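Local coordinates for uncharacterized protein (Corynebacterium diphtheriae, PDB 3LMM) that is of unknown function but probably acts as a transcriptional regulator, with a Schlafen AlbA_2 region and helix-turn-helix-related families toward the C terminus, at residues 42-47 with 87-92; 29-34 with 93-98; 81-86 with 131-136; 60-65 with 102-107. One frame throughout, in Å; residues are numbered along the deposited sequence.

Contact 1 of 4, residues 42-47 with 87-92; sequences FKEEAG and GIEDKT. With CO (cobalt (II) ion), chain E.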
# COMPACT_ATOMS: atom_id res chain seq x y z
N PHE A 42 8.55 -18.06 19.20
CA PHE A 42 8.95 -19.33 18.56
C PHE A 42 7.90 -19.73 17.54
O PHE A 42 6.74 -19.93 17.90
CB PHE A 42 9.05 -20.47 19.58
CG PHE A 42 10.25 -20.37 20.49
CD1 PHE A 42 10.39 -21.26 21.56
CD2 PHE A 42 11.22 -19.40 20.28
CE1 PHE A 42 11.47 -21.16 22.42
CE2 PHE A 42 12.31 -19.30 21.14
CZ PHE A 42 12.45 -20.19 22.21
N LYS A 43 8.29 -19.83 16.28
CA LYS A 43 7.36 -20.24 15.24
C LYS A 43 7.94 -21.33 14.39
O LYS A 43 9.15 -21.37 14.10
CB LYS A 43 6.97 -19.07 14.34
CG LYS A 43 6.22 -17.98 15.05
CD LYS A 43 4.79 -17.86 14.57
CE LYS A 43 3.86 -18.76 15.33
NZ LYS A 43 2.47 -18.55 14.83
N GLU A 44 7.05 -22.21 13.96
CA GLU A 44 7.37 -23.36 13.15
C GLU A 44 6.82 -23.18 11.74
O GLU A 44 5.62 -22.98 11.58
CB GLU A 44 6.73 -24.57 13.80
CG GLU A 44 6.82 -25.80 13.00
CD GLU A 44 6.14 -26.95 13.68
OE1 GLU A 44 6.09 -28.03 13.05
OE2 GLU A 44 5.65 -26.76 14.82
N GLU A 45 7.68 -23.26 10.73
CA GLU A 45 7.22 -23.09 9.35
C GLU A 45 6.01 -23.97 9.15
O GLU A 45 6.10 -25.20 9.18
CB GLU A 45 8.32 -23.50 8.36
CG GLU A 45 7.94 -23.35 6.90
CD GLU A 45 9.10 -23.67 5.96
OE1 GLU A 45 8.87 -23.78 4.74
OE2 GLU A 45 10.24 -23.81 6.44
N ALA A 46 4.86 -23.33 8.94
CA ALA A 46 3.61 -24.07 8.77
C ALA A 46 3.57 -24.87 7.48
O ALA A 46 4.35 -24.61 6.56
CB ALA A 46 2.43 -23.10 8.81
N GLY A 47 2.67 -25.84 7.44
CA GLY A 47 2.48 -26.66 6.25
C GLY A 47 3.49 -27.76 6.09
O GLY A 47 3.71 -28.27 4.99
N GLY A 87 11.40 -21.82 12.82
CA GLY A 87 12.12 -23.07 12.82
C GLY A 87 12.21 -23.69 14.21
O GLY A 87 12.94 -24.64 14.42
N ILE A 88 11.47 -23.12 15.15
CA ILE A 88 11.44 -23.65 16.51
C ILE A 88 9.99 -23.90 16.91
O ILE A 88 9.17 -22.98 16.91
CB ILE A 88 12.09 -22.68 17.55
CG1 ILE A 88 13.62 -22.82 17.57
CG2 ILE A 88 11.61 -23.01 18.96
CD1 ILE A 88 14.30 -22.40 16.29
N GLU A 89 9.68 -25.15 17.24
CA GLU A 89 8.32 -25.52 17.65
C GLU A 89 7.89 -24.68 18.83
O GLU A 89 8.64 -24.50 19.80
CB GLU A 89 8.26 -27.00 18.02
CG GLU A 89 6.86 -27.51 18.38
CD GLU A 89 6.83 -29.00 18.69
OE1 GLU A 89 5.74 -29.54 18.97
OE2 GLU A 89 7.91 -29.63 18.68
N ASP A 90 6.67 -24.18 18.77
CA ASP A 90 6.12 -23.36 19.83
C ASP A 90 5.98 -24.06 21.19
O ASP A 90 5.69 -25.24 21.27
CB ASP A 90 4.75 -22.84 19.41
CG ASP A 90 4.17 -21.90 20.42
OD1 ASP A 90 4.83 -20.87 20.69
OD2 ASP A 90 3.06 -22.18 20.93
N LYS A 91 6.17 -23.29 22.26
CA LYS A 91 6.07 -23.78 23.64
C LYS A 91 7.10 -24.84 24.06
O LYS A 91 7.70 -24.74 25.13
CB LYS A 91 4.65 -24.32 23.92
CG LYS A 91 3.55 -23.27 23.71
CD LYS A 91 2.19 -23.76 24.18
CE LYS A 91 1.06 -22.85 23.68
NZ LYS A 91 1.20 -21.41 24.04
N THR A 92 7.30 -25.85 23.23
CA THR A 92 8.26 -26.88 23.57
C THR A 92 9.67 -26.34 23.35
O THR A 92 10.53 -26.40 24.24
CB THR A 92 8.07 -28.11 22.69
OG1 THR A 92 8.45 -27.81 21.34
CG2 THR A 92 6.63 -28.55 22.72
CO CO E . 4.81 -18.70 19.11

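Contact 2 of 4, residues 29-34 with 93-98; sequences GRVQKT and GRIIGT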
# COMPACT_ATOMS: atom_id res chain seq x y z
N GLY A 29 18.05 -31.39 21.24
CA GLY A 29 17.09 -31.13 20.19
C GLY A 29 16.16 -29.95 20.42
O GLY A 29 15.38 -29.58 19.54
N ARG A 30 16.22 -29.33 21.60
CA ARG A 30 15.34 -28.19 21.87
C ARG A 30 16.08 -27.03 22.51
O ARG A 30 17.24 -27.15 22.91
CB ARG A 30 14.19 -28.61 22.79
CG ARG A 30 14.63 -28.91 24.21
CD ARG A 30 13.46 -28.82 25.16
NE ARG A 30 13.89 -29.00 26.55
CZ ARG A 30 13.08 -28.92 27.60
NH1 ARG A 30 11.79 -28.66 27.42
NH2 ARG A 30 13.56 -29.11 28.82
N VAL A 31 15.39 -25.89 22.61
CA VAL A 31 15.97 -24.71 23.22
C VAL A 31 15.03 -24.27 24.32
O VAL A 31 13.87 -24.68 24.35
CB VAL A 31 16.12 -23.58 22.20
CG1 VAL A 31 17.15 -23.96 21.15
CG2 VAL A 31 14.79 -23.30 21.56
N GLN A 32 15.55 -23.47 25.25
CA GLN A 32 14.74 -22.99 26.37
C GLN A 32 14.81 -21.48 26.54
O GLN A 32 15.73 -20.83 26.06
CB GLN A 32 15.20 -23.66 27.67
CG GLN A 32 15.05 -25.17 27.71
CD GLN A 32 15.62 -25.77 28.98
OE1 GLN A 32 15.13 -25.51 30.08
NE2 GLN A 32 16.66 -26.58 28.83
N LYS A 33 13.82 -20.94 27.23
CA LYS A 33 13.77 -19.51 27.46
C LYS A 33 14.16 -19.18 28.90
O LYS A 33 14.44 -20.07 29.69
CB LYS A 33 12.37 -18.95 27.18
CG LYS A 33 11.95 -18.98 25.72
CD LYS A 33 10.59 -18.33 25.54
CE LYS A 33 10.00 -18.60 24.16
NZ LYS A 33 8.58 -18.13 24.04
N THR A 34 14.20 -17.89 29.20
CA THR A 34 14.52 -17.39 30.53
C THR A 34 13.76 -16.09 30.67
O THR A 34 13.40 -15.48 29.66
CB THR A 34 16.02 -17.11 30.70
OG1 THR A 34 16.53 -16.52 29.50
CG2 THR A 34 16.77 -18.38 31.00
N GLY A 93 9.91 -25.79 22.17
CA GLY A 93 11.22 -25.27 21.86
C GLY A 93 12.03 -26.24 21.01
O GLY A 93 13.21 -26.03 20.79
N ARG A 94 11.39 -27.30 20.52
CA ARG A 94 12.09 -28.27 19.70
C ARG A 94 12.53 -27.68 18.38
O ARG A 94 11.75 -27.00 17.71
CB ARG A 94 11.18 -29.47 19.44
CG ARG A 94 10.95 -30.31 20.66
CD ARG A 94 9.89 -31.36 20.43
NE ARG A 94 9.76 -32.19 21.61
CZ ARG A 94 8.76 -33.02 21.83
NH1 ARG A 94 8.73 -33.74 22.95
NH2 ARG A 94 7.78 -33.14 20.94
N ILE A 95 13.79 -27.93 18.00
CA ILE A 95 14.31 -27.41 16.74
C ILE A 95 13.78 -28.20 15.54
O ILE A 95 13.96 -29.41 15.46
CB ILE A 95 15.87 -27.44 16.70
CG1 ILE A 95 16.45 -26.34 17.59
CG2 ILE A 95 16.37 -27.22 15.28
CD1 ILE A 95 16.91 -26.83 18.94
N ILE A 96 13.13 -27.51 14.61
CA ILE A 96 12.58 -28.13 13.41
C ILE A 96 13.40 -27.65 12.22
O ILE A 96 13.84 -28.45 11.41
CB ILE A 96 11.11 -27.72 13.17
CG1 ILE A 96 10.30 -27.83 14.47
CG2 ILE A 96 10.51 -28.56 12.06
CD1 ILE A 96 10.30 -29.20 15.11
N GLY A 97 13.58 -26.34 12.12
CA GLY A 97 14.36 -25.78 11.02
C GLY A 97 13.53 -25.27 9.85
O GLY A 97 12.32 -25.47 9.80
N THR A 98 14.19 -24.60 8.92
CA THR A 98 13.51 -24.06 7.76
C THR A 98 14.52 -23.68 6.69
O THR A 98 15.59 -23.18 6.99
CB THR A 98 12.63 -22.85 8.15
OG1 THR A 98 12.21 -22.16 6.96
CG2 THR A 98 13.40 -21.90 9.04

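Contact 3 of 4, residues 81-86 with 131-136; sequences GGALIV and AIYVAA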
# COMPACT_ATOMS: atom_id res chain seq x y z
N GLY A 81 7.84 -3.76 19.38
CA GLY A 81 8.11 -4.81 18.42
C GLY A 81 8.69 -6.01 19.14
O GLY A 81 8.54 -6.14 20.36
N GLY A 82 9.37 -6.87 18.40
CA GLY A 82 9.97 -8.05 18.99
C GLY A 82 10.70 -8.89 17.96
O GLY A 82 10.90 -8.45 16.82
N ALA A 83 11.10 -10.09 18.37
CA ALA A 83 11.82 -11.00 17.48
C ALA A 83 11.15 -12.36 17.38
O ALA A 83 10.52 -12.84 18.31
CB ALA A 83 13.26 -11.16 17.95
N LEU A 84 11.30 -12.96 16.21
CA LEU A 84 10.75 -14.26 15.90
C LEU A 84 11.83 -15.22 15.48
O LEU A 84 12.75 -14.83 14.77
CB LEU A 84 9.79 -14.16 14.72
CG LEU A 84 8.39 -13.76 15.07
CD1 LEU A 84 8.38 -12.38 15.72
CD2 LEU A 84 7.59 -13.79 13.79
N ILE A 85 11.72 -16.46 15.91
CA ILE A 85 12.68 -17.45 15.47
C ILE A 85 11.87 -18.49 14.72
O ILE A 85 11.14 -19.27 15.34
CB ILE A 85 13.43 -18.12 16.62
CG1 ILE A 85 14.04 -17.07 17.53
CG2 ILE A 85 14.54 -18.99 16.04
CD1 ILE A 85 15.00 -17.64 18.57
N VAL A 86 11.94 -18.46 13.39
CA VAL A 86 11.22 -19.43 12.58
C VAL A 86 12.04 -20.69 12.54
O VAL A 86 13.23 -20.64 12.25
CB VAL A 86 11.03 -18.95 11.15
CG1 VAL A 86 10.68 -20.13 10.27
CG2 VAL A 86 9.92 -17.91 11.09
N ALA A 131 15.92 -15.82 12.06
CA ALA A 131 15.67 -14.89 13.13
C ALA A 131 15.02 -13.70 12.46
O ALA A 131 15.64 -13.06 11.61
CB ALA A 131 16.97 -14.48 13.78
N ILE A 132 13.77 -13.41 12.80
CA ILE A 132 13.12 -12.27 12.19
C ILE A 132 12.95 -11.16 13.22
O ILE A 132 12.31 -11.35 14.26
CB ILE A 132 11.76 -12.61 11.63
CG1 ILE A 132 11.88 -13.68 10.58
CG2 ILE A 132 11.15 -11.37 11.03
CD1 ILE A 132 10.56 -14.09 10.01
N TYR A 133 13.52 -10.00 12.91
CA TYR A 133 13.44 -8.86 13.81
C TYR A 133 12.45 -7.86 13.26
O TYR A 133 12.67 -7.24 12.21
CB TYR A 133 14.82 -8.22 13.97
CG TYR A 133 15.83 -9.13 14.61
CD1 TYR A 133 15.73 -9.47 15.96
CD2 TYR A 133 16.85 -9.71 13.86
CE1 TYR A 133 16.63 -10.37 16.54
CE2 TYR A 133 17.74 -10.62 14.43
CZ TYR A 133 17.63 -10.95 15.77
OH TYR A 133 18.49 -11.87 16.32
N VAL A 134 11.34 -7.70 13.96
CA VAL A 134 10.33 -6.77 13.52
C VAL A 134 10.23 -5.59 14.49
O VAL A 134 10.12 -5.77 15.70
CB VAL A 134 8.97 -7.52 13.30
CG1 VAL A 134 8.94 -8.78 14.14
CG2 VAL A 134 7.78 -6.62 13.61
N ALA A 135 10.31 -4.38 13.94
CA ALA A 135 10.25 -3.13 14.71
C ALA A 135 8.81 -2.65 14.86
O ALA A 135 7.95 -3.00 14.06
CB ALA A 135 11.08 -2.06 14.03
N ALA A 136 8.56 -1.85 15.90
CA ALA A 136 7.23 -1.32 16.15
C ALA A 136 6.80 -0.45 14.97
O ALA A 136 7.55 0.42 14.52
CB ALA A 136 7.24 -0.50 17.42

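Contact 4 of 4, residues 60-65 with 102-107; sequences ENPEAA and IDWLRQ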
# COMPACT_ATOMS: atom_id res chain seq x y z
N GLU A 60 10.91 -22.01 -1.02
CA GLU A 60 9.70 -21.21 -1.12
C GLU A 60 8.46 -21.93 -0.56
O GLU A 60 8.33 -23.15 -0.69
CB GLU A 60 9.44 -20.84 -2.57
CG GLU A 60 10.39 -19.83 -3.11
CD GLU A 60 10.14 -19.60 -4.58
OE1 GLU A 60 8.96 -19.58 -5.00
OE2 GLU A 60 11.12 -19.41 -5.33
N ASN A 61 7.55 -21.18 0.05
CA ASN A 61 6.35 -21.77 0.64
C ASN A 61 5.27 -20.73 0.97
O ASN A 61 5.13 -20.31 2.12
CB ASN A 61 6.73 -22.52 1.91
CG ASN A 61 5.54 -23.15 2.60
OD1 ASN A 61 5.68 -23.77 3.66
ND2 ASN A 61 4.35 -22.99 2.02
N PRO A 62 4.46 -20.33 -0.03
CA PRO A 62 3.41 -19.34 0.19
C PRO A 62 2.52 -19.55 1.42
O PRO A 62 2.18 -18.59 2.09
CB PRO A 62 2.62 -19.38 -1.12
CG PRO A 62 2.81 -20.77 -1.57
CD PRO A 62 4.29 -20.99 -1.33
N GLU A 63 2.14 -20.79 1.71
CA GLU A 63 1.30 -21.03 2.87
C GLU A 63 2.04 -20.56 4.13
O GLU A 63 1.46 -19.90 4.98
CB GLU A 63 0.97 -22.51 3.01
CG GLU A 63 -0.01 -22.84 4.15
CD GLU A 63 -0.06 -24.33 4.46
OE1 GLU A 63 -0.95 -24.75 5.25
OE2 GLU A 63 0.79 -25.08 3.93
N ALA A 64 3.31 -20.90 4.24
CA ALA A 64 4.09 -20.50 5.40
C ALA A 64 4.24 -18.98 5.43
O ALA A 64 4.17 -18.36 6.50
CB ALA A 64 5.46 -21.16 5.37
N ALA A 65 4.46 -18.38 4.26
CA ALA A 65 4.62 -16.94 4.17
C ALA A 65 3.39 -16.25 4.75
O ALA A 65 3.53 -15.29 5.50
CB ALA A 65 4.81 -16.54 2.73
N ILE A 102 15.69 -16.32 2.31
CA ILE A 102 15.56 -15.02 2.96
C ILE A 102 14.88 -13.98 2.07
O ILE A 102 13.82 -13.45 2.41
CB ILE A 102 16.92 -14.46 3.38
CG1 ILE A 102 17.64 -15.45 4.28
CG2 ILE A 102 16.72 -13.14 4.12
CD1 ILE A 102 17.04 -15.55 5.66
N ASP A 103 15.52 -13.69 0.94
CA ASP A 103 14.98 -12.70 0.02
C ASP A 103 13.53 -13.01 -0.35
O ASP A 103 12.68 -12.13 -0.35
CB ASP A 103 15.83 -12.62 -1.26
CG ASP A 103 17.21 -12.06 -0.99
OD1 ASP A 103 17.30 -11.00 -0.35
OD2 ASP A 103 18.21 -12.68 -1.43
N TRP A 104 13.26 -14.28 -0.64
CA TRP A 104 11.90 -14.67 -1.00
C TRP A 104 10.93 -14.32 0.13
O TRP A 104 9.94 -13.63 -0.09
CB TRP A 104 11.84 -16.17 -1.27
CG TRP A 104 10.46 -16.61 -1.62
CD1 TRP A 104 9.89 -16.62 -2.86
CD2 TRP A 104 9.46 -17.07 -0.71
NE1 TRP A 104 8.59 -17.05 -2.77
CE2 TRP A 104 8.30 -17.33 -1.46
CE3 TRP A 104 9.43 -17.28 0.68
CZ2 TRP A 104 7.13 -17.80 -0.88
CZ3 TRP A 104 8.27 -17.74 1.26
CH2 TRP A 104 7.13 -17.99 0.48
N LEU A 105 11.22 -14.81 1.33
CA LEU A 105 10.39 -14.55 2.48
C LEU A 105 10.29 -13.05 2.79
O LEU A 105 9.20 -12.54 3.04
CB LEU A 105 10.91 -15.31 3.70
CG LEU A 105 10.18 -15.12 5.04
CD1 LEU A 105 8.71 -15.41 4.85
CD2 LEU A 105 10.78 -16.02 6.11
N ARG A 106 11.41 -12.33 2.79
CA ARG A 106 11.34 -10.90 3.07
C ARG A 106 10.36 -10.25 2.09
O ARG A 106 9.38 -9.63 2.50
CB ARG A 106 12.71 -10.25 2.95
CG ARG A 106 13.34 -9.90 4.30
CD ARG A 106 14.77 -9.39 4.17
NE ARG A 106 14.84 -8.16 3.37
CZ ARG A 106 14.48 -6.96 3.81
NH1 ARG A 106 14.58 -5.91 3.01
NH2 ARG A 106 14.03 -6.81 5.05
N GLN A 107 10.62 -10.40 0.79
CA GLN A 107 9.76 -9.84 -0.25
C GLN A 107 8.32 -10.34 -0.17
O GLN A 107 7.38 -9.61 -0.46
CB GLN A 107 10.34 -10.18 -1.63
CG GLN A 107 9.37 -9.97 -2.80
CD GLN A 107 9.11 -8.51 -3.13
OE1 GLN A 107 8.16 -8.19 -3.83
NE2 GLN A 107 9.97 -7.63 -2.63

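Contact 1 of 4, residues 42-47 with 87-92
One face of the F42 ring takes the CG2 methyl of I88, which stands 3.6 Å from the ring centroid in a CH-pi contact shifted toward the CG and CD1 side of the ring. I88 turns its branches apart to do this: CG2 lies anti to the backbone N and meets the ring, while CG1, beside that N, leads the longer branch away. K33 adds a cation-pi contact to the same aromatic ring. The E44 and E89 side chains run side by side, pointing the same way, their carboxylate planes 62° apart. OE2 of E44 rests on CG of E89 at 3.8 Å, and OE1 of E44 forms a salt bridge with R49. This arginine also makes a weak, long ion pair with E89, which would be expected to offset the two like charges. F42 and K43 belong to edge strand 41-43 of the four-stranded sheet in the AlbA_2-family region, and the chain leaving the parallel neighbour 82-86 curls against them. Here K43 O accepts two amides, G87 N at 2.6 Å and I88 N at 3.1 Å, the latter well above the carbonyl plane. Farther on, a cobalt ion bridges the segments, bound by F42 O at 2.6 Å and by D90 OD1 at 2.7 Å; D41 completes the metal site. The K43 side chain bends at its second and third torsions, and its NZ forms a salt bridge with E71.

Contact 2 of 4, residues 29-34 with 93-98
Two backbone hydrogen bonds join V31 to G93 and I95 to G29, one on each side of the facing pair R30 and R94. I95 N reaches G29 O at 2.8 Å in an almost straight bond, with 175° at the hydrogen. V31 N donates to G93 O at the same 2.8 Å, but from above the carbonyl plane and less directly. Weaker CA-H...O contacts reuse these two acceptors: CA of R30 approaches G93 O at 3.2 Å, and CA of R94 approaches G29 O at 3.5 Å. G93 adopts a positive phi of 100°, a conformation that suits glycine, and with no side chain there the V31 carbonyl can come close. Apolar packing is small and specific. CG1 of V31 meets CD1 of I95 at 3.6 Å, the two side chains crossing at about a right angle, while CG2 of V31, set between its own N and carbonyl carbon, lies over G93 O. The CD1 end of I95 comes nearer to G29 than its CB does, covering the glycine carbonyl. V31 also packs on I22 of helix 10-24, and I95 on V124, L125 and Q127 of the loop joining strands 118-123 and 128-134. With R30 and R94 as its sole bridged pair, this is an isolated beta bridge between two loops, fastening the segment after helix 10-24 to the one that follows strand 82-86.

Contact 3 of 4, residues 81-86 with 131-136
Strands 82-86 and 131-134 run antiparallel, at 158° between their directions and 4.5 Å between their axes. They are the two inner strands of the mixed four-stranded sheet of the AlbA_2-family region, where 82-86 lies parallel to 41-43 on one flank and 128-134 pairs with 118-123 on the other. G82 with V134 and L84 with I132 are the hydrogen-bonded pairs, each held by two reciprocal bonds; I132 N to L84 O measures 2.6 Å and G82 N to V134 O 3.0 Å. A83 with Y133 and I85 with A131 are the non-hydrogen-bonded pairs between and beyond them. The face carrying A83, I85, A131 and Y133 looks to helix 10-24, where Y133 touches R12, I16 and V19. CB of A83 packs on the Y133 ring, 3.6 Å from CD1, approaching it obliquely. The other face carries L84, I132 and V134 and is covered in part by helix 62-77: L84 touches E71, and V134 touches M75 and A76. On this face CB of L84 sits 4.0 Å from CB of I132, so the paired residues meet close to their backbones. Farther out, L84 crosses V134 at a slant, CD1 against CG1 at 4.0 Å. At the far end of the strand, V86 places CG2 beside its own backbone N, at chi1 162° for CG1, and this methyl touches CD1 of I132.

Contact 4 of 4, residues 60-65 with 102-107
W104 carries this contact, laying its indole against E60, N61, P62 and A65 where helix 62-77 begins. Its chi1 of 179° sets CG anti to the backbone N and sends the ring out from helix 102-113 toward the other segment. Over the five-membered ring stands CG of E60, 3.3 Å from the centroid and 14° off the normal, a CH-pi contact. The E60 carboxylate continues past the CD1-NE1 rim, its plane turned just 15° from that of the indole. OE1 of E60 is 3.4 Å from NE1, but the angle is too poor for a hydrogen bond. The six-membered ring lies beneath the start of the helix: N61 N sits over its face, 3.2 Å from CH2. P62 CA comes in at the ring edge, in its plane, while CB of A65 meets CH2 obliquely at 3.5 Å. N61 holds the N-cap position of helix 62-77, and its carbonyl O accepts the amide of A65 at 3.0 Å within the first turn, against which the six-membered ring packs. W104 also touches E459 of helix 458-469. Next along the segment, L105 swings its CD1 end back toward A65, reaching CA at 4.4 Å. No hydrogen bond joins the two segments; the contact rests on van der Waals and CH-pi packing, mostly round the W104 indole. Its hold therefore depends on how well the indole fits the helix start, and the exposed E60 probably keeps its charge solvated while its aliphatic part does the packing.

From the N terminus, residues 29-34 follow helix 10-24 and pair with 93-98, so contact 2 closes a long loop that contains contact 1, from 42-47 to 87-92. Contact 4 starts later, at 60-65, and ends at 102-107, crossing both. Contact 3 opens at 81-86 and closes last, at 131-136, crossing the other three. Contacts 1 and 3 share one sheet: K43 N to I85 O is a probable hydrogen bond between neighbouring strands 41-43 and 82-86. E45 and T98 probably hydrogen-bond between contacts 1 and 2, while E45 packs on A64 of contact 4, tying the loop after the edge strand to helix 62-77.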